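Local coordinates for protein decapping nuclease RAI1 (Scheffersomyces stipitis, PDB 5BTO) that removes NAD caps, m7G caps or terminal diphosphate from RNA 5' ends using a divalent metal ion, and stabilises and stimulates the exoribonuclease RAT1, at residues A[9-14]-A[370-375]; A[29-34]-A[45-50]; A[255-260]-A[290-295]. One frame throughout, in Å; residues are numbered along the deposited sequence.

Interaction 1 (A[9-14]-A[370-375])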
loop_
_atom_site.group_PDB
_atom_site.type_symbol
_atom_site.label_atom_id
_atom_site.label_comp_id
_atom_site.label_asym_id
_atom_site.label_seq_id
_atom_site.Cartn_x
_atom_site.Cartn_y
_atom_site.Cartn_z
ATOM N N MET A 9 -5.958 -14.392 5.706
ATOM C CA MET A 9 -6.207 -13.077 5.090
ATOM C C MET A 9 -4.909 -12.325 4.749
ATOM O O MET A 9 -3.934 -12.394 5.503
ATOM C CB MET A 9 -7.068 -12.231 6.032
ATOM C CG MET A 9 -7.468 -10.875 5.498
ATOM S SD MET A 9 -8.587 -10.065 6.653
ATOM C CE MET A 9 -9.430 -11.499 7.349
ATOM N N LYS A 10 -4.900 -11.638 3.602
ATOM C CA LYS A 10 -3.792 -10.783 3.146
ATOM C C LYS A 10 -4.288 -9.343 2.958
ATOM O O LYS A 10 -5.449 -9.130 2.662
ATOM C CB LYS A 10 -3.250 -11.277 1.798
ATOM C CG LYS A 10 -2.687 -12.693 1.825
ATOM C CD LYS A 10 -2.276 -13.171 0.435
ATOM C CE LYS A 10 -1.720 -14.595 0.456
ATOM N NZ LYS A 10 -1.479 -15.129 -0.923
ATOM N N THR A 11 -3.402 -8.364 3.095
ATOM C CA THR A 11 -3.805 -6.954 3.039
ATOM C C THR A 11 -3.057 -6.203 1.952
ATOM O O THR A 11 -1.860 -6.388 1.768
ATOM C CB THR A 11 -3.571 -6.240 4.401
ATOM O OG1 THR A 11 -4.363 -6.875 5.410
ATOM C CG2 THR A 11 -3.947 -4.762 4.313
ATOM N N LEU A 12 -3.783 -5.362 1.213
ATOM C CA LEU A 12 -3.178 -4.492 0.217
ATOM C C LEU A 12 -3.246 -3.048 0.712
ATOM O O LEU A 12 -4.313 -2.578 1.089
ATOM C CB LEU A 12 -3.927 -4.616 -1.127
ATOM C CG LEU A 12 -3.401 -3.737 -2.264
ATOM C CD1 LEU A 12 -2.012 -4.160 -2.734
ATOM C CD2 LEU A 12 -4.380 -3.730 -3.452
ATOM N N SER A 13 -2.107 -2.359 0.724
ATOM C CA SER A 13 -2.067 -0.948 1.116
ATOM C C SER A 13 -2.944 -0.102 0.207
ATOM O O SER A 13 -2.885 -0.244 -1.010
ATOM C CB SER A 13 -0.659 -0.380 1.013
ATOM O OG SER A 13 -0.686 1.012 1.311
ATOM N N LEU A 14 -3.724 0.795 0.798
ATOM C CA LEU A 14 -4.513 1.734 -0.002
ATOM C C LEU A 14 -3.606 2.653 -0.814
ATOM O O LEU A 14 -4.059 3.314 -1.756
ATOM C CB LEU A 14 -5.417 2.592 0.891
ATOM C CG LEU A 14 -6.518 1.865 1.660
ATOM C CD1 LEU A 14 -7.396 2.883 2.368
ATOM C CD2 LEU A 14 -7.351 0.981 0.737
ATOM N N THR A 370 -9.246 -0.712 5.490
ATOM C CA THR A 370 -8.342 -1.776 5.095
ATOM C C THR A 370 -8.915 -2.503 3.888
ATOM O O THR A 370 -10.124 -2.697 3.785
ATOM C CB THR A 370 -8.072 -2.770 6.245
ATOM O OG1 THR A 370 -9.272 -3.483 6.568
ATOM C CG2 THR A 370 -7.587 -2.025 7.481
ATOM N N PHE A 371 -8.031 -2.892 2.980
ATOM C CA PHE A 371 -8.400 -3.644 1.789
ATOM C C PHE A 371 -7.776 -5.025 1.929
ATOM O O PHE A 371 -6.553 -5.148 2.016
ATOM C CB PHE A 371 -7.849 -2.939 0.554
ATOM C CG PHE A 371 -8.426 -3.439 -0.746
ATOM C CD1 PHE A 371 -7.894 -4.558 -1.366
ATOM C CD2 PHE A 371 -9.488 -2.783 -1.348
ATOM C CE1 PHE A 371 -8.408 -5.021 -2.573
ATOM C CE2 PHE A 371 -10.011 -3.244 -2.542
ATOM C CZ PHE A 371 -9.472 -4.365 -3.164
ATOM N N THR A 372 -8.607 -6.061 1.964
ATOM C CA THR A 372 -8.107 -7.391 2.284
ATOM C C THR A 372 -8.578 -8.458 1.311
ATOM O O THR A 372 -9.602 -8.304 0.629
ATOM C CB THR A 372 -8.526 -7.831 3.697
ATOM O OG1 THR A 372 -9.956 -7.835 3.798
ATOM C CG2 THR A 372 -7.931 -6.902 4.762
ATOM N N LEU A 373 -7.812 -9.545 1.274
ATOM C CA LEU A 373 -8.137 -10.738 0.514
ATOM C C LEU A 373 -8.127 -11.896 1.502
ATOM O O LEU A 373 -7.115 -12.145 2.152
ATOM C CB LEU A 373 -7.074 -10.969 -0.554
ATOM C CG LEU A 373 -7.127 -12.250 -1.388
ATOM C CD1 LEU A 373 -8.382 -12.311 -2.254
ATOM C CD2 LEU A 373 -5.869 -12.365 -2.253
ATOM N N ARG A 374 -9.253 -12.590 1.614
ATOM C CA ARG A 374 -9.413 -13.669 2.587
ATOM C C ARG A 374 -9.879 -14.950 1.906
ATOM O O ARG A 374 -10.755 -14.917 1.044
ATOM C CB ARG A 374 -10.418 -13.228 3.653
ATOM C CG ARG A 374 -10.938 -14.325 4.534
ATOM C CD ARG A 374 -11.734 -13.736 5.680
ATOM N NE ARG A 374 -13.015 -13.175 5.259
ATOM C CZ ARG A 374 -14.146 -13.871 5.226
ATOM N NH1 ARG A 374 -14.143 -15.151 5.574
ATOM N NH2 ARG A 374 -15.280 -13.295 4.851
ATOM N N GLU A 375 -9.286 -16.079 2.293
ATOM C CA GLU A 375 -9.717 -17.381 1.793
ATOM C C GLU A 375 -10.995 -17.804 2.514
ATOM O O GLU A 375 -11.046 -17.811 3.745
ATOM C CB GLU A 375 -8.619 -18.434 2.024
ATOM C CG GLU A 375 -8.967 -19.826 1.511
ATOM C CD GLU A 375 -7.855 -20.834 1.740
ATOM O OE1 GLU A 375 -6.683 -20.420 1.904
ATOM O OE2 GLU A 375 -8.159 -22.047 1.761
HETATM O O HOH W 1 -5.371 -1.609 3.361
#
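The carbonyl oxygen of L373 takes the N-H of K10 in its own plane (K10 N to L373 O 2.7 Å, 168° at the hydrogen) and also receives the CA-H of M9 (M9 CA to L373 O 3.2 Å). With the return bond, L373 N to K10 O at 2.8 Å, this makes K10 and L373 a hydrogen-bonded pair of an antiparallel ladder, through which strand 9-12 edges the large mixed sheet of this PD-(D/E)XK nuclease. Farther along, L12 N donates to F371 O at 2.9 Å, and beside that bond a water links the two chains, giving a hydrogen to L12 O and accepting one from F371 N. M9, T11, T372 and R374 share one face. There M9 leaves with CG anti to its backbone N (chi1 -177°), SD comes to 3.7 Å from T372 CB, and the bend at chi3 carries CE to 3.6 Å from R374 CD. T11 turns OG1 to the methyl of T372. On the other face L12 and F371 lie side by side beneath helix 333-350, whose W339 meets the F371 ring edge-to-face and whose E350 holds K10 in a salt bridge. The second subunit also packs here, its I46 against T11 and its K45 against L12. Beyond the ladder, L14 swings back so that its CD2 rests 4.0 Å from F371 CB.

Interaction 2 (A[29-34]-A[45-50])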
loop_
_atom_site.group_PDB
_atom_site.type_symbol
_atom_site.label_atom_id
_atom_site.label_comp_id
_atom_site.label_asym_id
_atom_site.label_seq_id
_atom_site.Cartn_x
_atom_site.Cartn_y
_atom_site.Cartn_z
ATOM N N ILE A 29 -17.662 -8.198 -27.661
ATOM C CA ILE A 29 -17.674 -9.521 -28.298
ATOM C C ILE A 29 -19.059 -10.170 -28.333
ATOM O O ILE A 29 -19.334 -10.995 -29.201
ATOM C CB ILE A 29 -16.622 -10.493 -27.698
ATOM C CG1 ILE A 29 -16.712 -10.528 -26.173
ATOM C CG2 ILE A 29 -15.229 -10.098 -28.145
ATOM C CD1 ILE A 29 -16.054 -11.778 -25.558
ATOM N N PHE A 30 -19.930 -9.802 -27.395
ATOM C CA PHE A 30 -21.329 -10.237 -27.445
ATOM C C PHE A 30 -22.201 -9.349 -26.569
ATOM O O PHE A 30 -21.689 -8.523 -25.823
ATOM C CB PHE A 30 -21.498 -11.734 -27.085
ATOM C CG PHE A 30 -21.022 -12.117 -25.695
ATOM C CD1 PHE A 30 -19.707 -12.517 -25.482
ATOM C CD2 PHE A 30 -21.903 -12.148 -24.619
ATOM C CE1 PHE A 30 -19.267 -12.901 -24.212
ATOM C CE2 PHE A 30 -21.463 -12.534 -23.331
ATOM C CZ PHE A 30 -20.153 -12.917 -23.145
ATOM N N ALA A 31 -23.513 -9.515 -26.668
ATOM C CA ALA A 31 -24.426 -8.762 -25.825
ATOM C C ALA A 31 -25.554 -9.664 -25.379
ATOM O O ALA A 31 -25.770 -10.727 -25.951
ATOM C CB ALA A 31 -24.971 -7.534 -26.584
ATOM N N PHE A 32 -26.250 -9.259 -24.323
ATOM C CA PHE A 32 -27.510 -9.892 -23.963
ATOM C C PHE A 32 -28.437 -8.849 -23.358
ATOM O O PHE A 32 -28.026 -7.707 -23.153
ATOM C CB PHE A 32 -27.309 -11.133 -23.065
ATOM C CG PHE A 32 -26.718 -10.848 -21.696
ATOM C CD1 PHE A 32 -25.348 -10.708 -21.528
ATOM C CD2 PHE A 32 -27.535 -10.782 -20.575
ATOM C CE1 PHE A 32 -24.804 -10.480 -20.262
ATOM C CE2 PHE A 32 -27.001 -10.559 -19.303
ATOM C CZ PHE A 32 -25.636 -10.409 -19.148
ATOM N N ALA A 33 -29.690 -9.211 -23.118
ATOM C CA ALA A 33 -30.632 -8.232 -22.593
ATOM C C ALA A 33 -31.601 -8.843 -21.596
ATOM O O ALA A 33 -31.771 -10.057 -21.540
ATOM C CB ALA A 33 -31.399 -7.554 -23.750
ATOM N N ARG A 34 -32.214 -7.991 -20.786
ATOM C CA ARG A 34 -33.349 -8.398 -19.975
ATOM C C ARG A 34 -34.555 -7.643 -20.535
ATOM O O ARG A 34 -34.482 -6.432 -20.742
ATOM C CB ARG A 34 -33.113 -8.050 -18.502
ATOM C CG ARG A 34 -34.185 -8.572 -17.548
ATOM C CD ARG A 34 -33.788 -8.350 -16.090
ATOM N NE ARG A 34 -33.885 -6.947 -15.703
ATOM C CZ ARG A 34 -33.343 -6.432 -14.603
ATOM N NH1 ARG A 34 -32.654 -7.203 -13.770
ATOM N NH2 ARG A 34 -33.486 -5.141 -14.338
ATOM N N LYS A 45 -28.935 -11.387 -32.913
ATOM C CA LYS A 45 -29.749 -10.613 -33.838
ATOM C C LYS A 45 -30.938 -9.979 -33.130
ATOM O O LYS A 45 -31.204 -8.787 -33.294
ATOM C CB LYS A 45 -30.221 -11.478 -35.004
ATOM C CG LYS A 45 -30.927 -10.669 -36.075
ATOM C CD LYS A 45 -31.100 -11.484 -37.342
ATOM C CE LYS A 45 -31.476 -10.596 -38.517
ATOM N NZ LYS A 45 -32.734 -9.857 -38.259
ATOM N N ILE A 46 -31.649 -10.778 -32.340
ATOM C CA ILE A 46 -32.796 -10.293 -31.582
ATOM C C ILE A 46 -32.415 -9.203 -30.575
ATOM O O ILE A 46 -33.108 -8.190 -30.455
ATOM C CB ILE A 46 -33.525 -11.444 -30.858
ATOM C CG1 ILE A 46 -34.096 -12.438 -31.876
ATOM C CG2 ILE A 46 -34.638 -10.901 -29.971
ATOM C CD1 ILE A 46 -34.878 -13.574 -31.250
ATOM N N VAL A 47 -31.319 -9.407 -29.848
ATOM C CA VAL A 47 -30.870 -8.403 -28.895
ATOM C C VAL A 47 -30.609 -7.073 -29.592
ATOM O O VAL A 47 -31.048 -6.021 -29.127
ATOM C CB VAL A 47 -29.604 -8.854 -28.135
ATOM C CG1 VAL A 47 -29.003 -7.691 -27.371
ATOM C CG2 VAL A 47 -29.947 -9.989 -27.181
ATOM N N LYS A 48 -29.892 -7.127 -30.707
ATOM C CA LYS A 48 -29.534 -5.923 -31.449
ATOM C C LYS A 48 -30.740 -5.265 -32.128
ATOM O O LYS A 48 -30.819 -4.041 -32.193
ATOM C CB LYS A 48 -28.453 -6.242 -32.485
ATOM C CG LYS A 48 -27.140 -6.719 -31.882
ATOM C CD LYS A 48 -26.295 -5.560 -31.410
ATOM C CE LYS A 48 -25.100 -6.036 -30.588
ATOM N NZ LYS A 48 -24.127 -4.938 -30.391
ATOM N N ASP A 49 -31.674 -6.077 -32.618
ATOM C CA ASP A 49 -32.826 -5.555 -33.365
ATOM C C ASP A 49 -33.969 -5.054 -32.484
ATOM O O ASP A 49 -34.761 -4.206 -32.913
ATOM C CB ASP A 49 -33.382 -6.616 -34.321
ATOM C CG ASP A 49 -32.482 -6.869 -35.512
ATOM O OD1 ASP A 49 -31.485 -6.135 -35.679
ATOM O OD2 ASP A 49 -32.789 -7.800 -36.295
ATOM N N GLU A 50 -34.071 -5.579 -31.268
ATOM C CA GLU A 50 -35.276 -5.370 -30.471
ATOM C C GLU A 50 -35.033 -4.806 -29.081
ATOM O O GLU A 50 -35.970 -4.347 -28.425
ATOM C CB GLU A 50 -36.055 -6.679 -30.334
ATOM C CG GLU A 50 -36.524 -7.277 -31.652
ATOM C CD GLU A 50 -37.378 -8.514 -31.446
ATOM O OE1 GLU A 50 -37.611 -8.887 -30.273
ATOM O OE2 GLU A 50 -37.813 -9.117 -32.453
#
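Helix 45-50 crosses strand 29-34 at 65°, with the axes 7.9 Å apart at closest approach and V47 CA 6.2 Å from F32 CA. No hydrogen bond links the two segments; the join is apolar and centres on V47, whose two methyls both rest on the strand from the helix side. With CG1 anti to the backbone N (chi1 168°), that methyl touches A31 CB at 4.1 Å and A33 CB at 4.3 Å, the two alanines pointing toward the helix. CG2 settles instead over the main chain, 4.0 Å from F32 CA and close to the amide of A33. K48, bent at chi2, brings CE to 4.3 Å from A31 CB, while its ammonium is anchored by a salt bridge to E28 and a hydrogen bond to the hydroxyl of Y217. On the outer side of the helix, K45 NZ pairs with D49 OD2 at 2.8 Å, one turn on. Earlier in the strand, I29 and F30 both face V220 in a classic beta bulge against strand 216-225. F32 points away from helix 45-50 and lies near the substrate-binding Y114. Strand 29-34 is thus packed between two helices: 45-50 covers A31 and A33, whereas 87-101 receives F30 and F32 through A93, and strands 216-225 and 40-41 flank it within the sheet.

Interaction 3 (A[255-260]-A[290-295])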
loop_
_atom_site.group_PDB
_atom_site.type_symbol
_atom_site.label_atom_id
_atom_site.label_comp_id
_atom_site.label_asym_id
_atom_site.label_seq_id
_atom_site.Cartn_x
_atom_site.Cartn_y
_atom_site.Cartn_z
ATOM N N MET A 255 -23.720 5.366 -25.935
ATOM C CA MET A 255 -23.704 6.589 -25.131
ATOM C C MET A 255 -24.378 6.315 -23.792
ATOM O O MET A 255 -25.304 5.508 -23.703
ATOM C CB MET A 255 -24.407 7.739 -25.890
ATOM C CG MET A 255 -24.212 9.126 -25.261
ATOM S SD MET A 255 -24.615 10.494 -26.388
ATOM C CE MET A 255 -26.302 10.047 -26.764
ATOM N N GLU A 256 -23.885 6.967 -22.743
ATOM C CA GLU A 256 -24.483 6.887 -21.422
ATOM C C GLU A 256 -25.424 8.070 -21.203
ATOM O O GLU A 256 -25.169 9.162 -21.709
ATOM C CB GLU A 256 -23.368 6.920 -20.376
ATOM C CG GLU A 256 -23.824 6.747 -18.949
ATOM C CD GLU A 256 -23.938 5.290 -18.559
ATOM O OE1 GLU A 256 -23.487 4.431 -19.344
ATOM O OE2 GLU A 256 -24.474 5.005 -17.469
ATOM N N LEU A 257 -26.497 7.855 -20.451
ATOM C CA LEU A 257 -27.453 8.924 -20.120
ATOM C C LEU A 257 -27.611 9.040 -18.606
ATOM O O LEU A 257 -27.956 8.068 -17.944
ATOM C CB LEU A 257 -28.817 8.618 -20.734
ATOM C CG LEU A 257 -28.823 8.440 -22.250
ATOM C CD1 LEU A 257 -30.198 8.024 -22.745
ATOM C CD2 LEU A 257 -28.366 9.726 -22.919
ATOM N N LYS A 258 -27.386 10.238 -18.066
ATOM C CA LYS A 258 -27.449 10.450 -16.623
ATOM C C LYS A 258 -28.206 11.728 -16.316
ATOM O O LYS A 258 -28.375 12.577 -17.194
ATOM C CB LYS A 258 -26.037 10.575 -16.043
ATOM C CG LYS A 258 -25.106 9.432 -16.343
ATOM C CD LYS A 258 -25.448 8.210 -15.528
ATOM C CE LYS A 258 -24.268 7.233 -15.521
ATOM N NZ LYS A 258 -24.656 5.863 -15.074
ATOM N N THR A 259 -28.627 11.874 -15.062
ATOM C CA THR A 259 -29.273 13.102 -14.605
ATOM C C THR A 259 -28.686 13.571 -13.284
ATOM O O THR A 259 -28.123 12.781 -12.523
ATOM C CB THR A 259 -30.780 12.910 -14.380
ATOM O OG1 THR A 259 -30.986 12.027 -13.268
ATOM C CG2 THR A 259 -31.448 12.346 -15.621
ATOM N N THR A 260 -28.840 14.859 -13.006
ATOM C CA THR A 260 -28.400 15.417 -11.741
ATOM C C THR A 260 -29.106 16.756 -11.549
ATOM O O THR A 260 -29.713 17.275 -12.486
ATOM C CB THR A 260 -26.864 15.592 -11.716
ATOM O OG1 THR A 260 -26.412 15.812 -10.369
ATOM C CG2 THR A 260 -26.440 16.751 -12.610
ATOM N N LYS A 290 -19.143 8.659 -25.100
ATOM C CA LYS A 290 -20.029 9.822 -24.963
ATOM C C LYS A 290 -20.976 9.660 -23.780
ATOM O O LYS A 290 -21.478 8.567 -23.519
ATOM C CB LYS A 290 -20.855 10.036 -26.239
ATOM C CG LYS A 290 -20.084 10.498 -27.486
ATOM C CD LYS A 290 -21.060 10.832 -28.619
ATOM C CE LYS A 290 -20.418 10.830 -30.019
ATOM N NZ LYS A 290 -19.063 11.447 -30.081
ATOM N N VAL A 291 -21.228 10.763 -23.079
ATOM C CA VAL A 291 -22.168 10.787 -21.978
ATOM C C VAL A 291 -23.037 12.033 -22.088
ATOM O O VAL A 291 -22.520 13.130 -22.315
ATOM C CB VAL A 291 -21.446 10.910 -20.621
ATOM C CG1 VAL A 291 -22.461 10.905 -19.493
ATOM C CG2 VAL A 291 -20.423 9.816 -20.446
ATOM N N VAL A 292 -24.342 11.880 -21.894
ATOM C CA VAL A 292 -25.208 13.062 -21.791
ATOM C C VAL A 292 -25.754 13.193 -20.378
ATOM O O VAL A 292 -26.332 12.249 -19.842
ATOM C CB VAL A 292 -26.390 13.014 -22.792
ATOM C CG1 VAL A 292 -27.451 14.042 -22.405
ATOM C CG2 VAL A 292 -25.892 13.271 -24.205
ATOM N N TYR A 293 -25.568 14.363 -19.771
ATOM C CA TYR A 293 -26.214 14.669 -18.498
ATOM C C TYR A 293 -27.408 15.588 -18.700
ATOM O O TYR A 293 -27.304 16.620 -19.366
ATOM C CB TYR A 293 -25.242 15.334 -17.515
ATOM C CG TYR A 293 -24.641 14.370 -16.532
ATOM C CD1 TYR A 293 -25.301 14.051 -15.347
ATOM C CD2 TYR A 293 -23.422 13.764 -16.796
ATOM C CE1 TYR A 293 -24.742 13.156 -14.443
ATOM C CE2 TYR A 293 -22.864 12.863 -15.911
ATOM C CZ TYR A 293 -23.528 12.563 -14.741
ATOM O OH TYR A 293 -22.964 11.673 -13.855
ATOM N N GLY A 294 -28.538 15.207 -18.120
ATOM C CA GLY A 294 -29.688 16.100 -18.032
ATOM C C GLY A 294 -29.718 16.741 -16.656
ATOM O O GLY A 294 -29.565 16.058 -15.643
ATOM N N PHE A 295 -29.889 18.059 -16.627
ATOM C CA PHE A 295 -29.875 18.821 -15.384
ATOM C C PHE A 295 -31.287 19.277 -15.046
ATOM O O PHE A 295 -31.950 19.909 -15.865
ATOM C CB PHE A 295 -28.947 20.034 -15.520
ATOM C CG PHE A 295 -27.495 19.676 -15.715
ATOM C CD1 PHE A 295 -26.990 19.417 -16.982
ATOM C CD2 PHE A 295 -26.635 19.587 -14.621
ATOM C CE1 PHE A 295 -25.645 19.073 -17.158
ATOM C CE2 PHE A 295 -25.298 19.248 -14.788
ATOM C CZ PHE A 295 -24.802 18.997 -16.058
#
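K258 O accepts the N-H of G294 (G294 N to K258 O 2.8 Å) and is also met by the CA-H of Y293, one link in the parallel ladder of a beta-alpha-beta crossover: strand 254-261, helix 266-286, strand 290-296. Five backbone bonds alternate in direction along it. E256, K258 and T260 donate to the carbonyls of K290, V292 and G294, while V292 N returns a bond of 2.8 Å to E256 O. The alternate peptides turn outward: V291, Y293 and F295 pair with strand 302-309, and L257 N is taken by D237 OD2. E256-L257-K258 fits the (D/E)XK signature of the nuclease family. E256 and L257 bind the divalent metal, L257 probably through its main-chain carbonyl, and K258 binds substrate. K258 NZ donates to E256 OE2 in a salt bridge of 2.6 Å, on the anti side and 22° out of the carboxylate plane, and to OE1 of the substrate-binding Q282. OE2 also lies close to D237, another metal-site carboxylate. The bend at chi2 of K258 (-74°) sends the ammonium back toward E256, while its CB stays over one face of the Y293 ring, 3.5 Å from the centroid and 21° off the normal: a CH-pi contact. The phenol is fixed from the helix side, Y293 OH bonding to T279 OG1. On the other face L257 and V292 lie side by side, CD2 of L257 3.8 Å from CB of V292, and M255 SD touches V292 CG2. T260 holds OG1 anti to its main-chain nitrogen, where K275 reaches it, and its methyl CG2 meets F295 CD2 at 3.5 Å.

In the fold
Interactions 1 and 2 belong to the same large sheet but lie far apart, their centres about 38 Å from each other on opposite sides of the chain's centre. Interaction 1 closes an outer edge, partly exposed and touched at a few residues by the second subunit, and relies on antiparallel backbone bonds with a water at the ladder's end. Interaction 2 is buried and purely apolar between its segments, a helix laid on a strand. Interaction 3, also buried, belongs to the smaller mixed sheet; in its parallel ladder a lysine and a glutamate pair within one strand at the metal site. Interactions 2 and 3 follow one another in sequence, both nested within the long loop that interaction 1 closes.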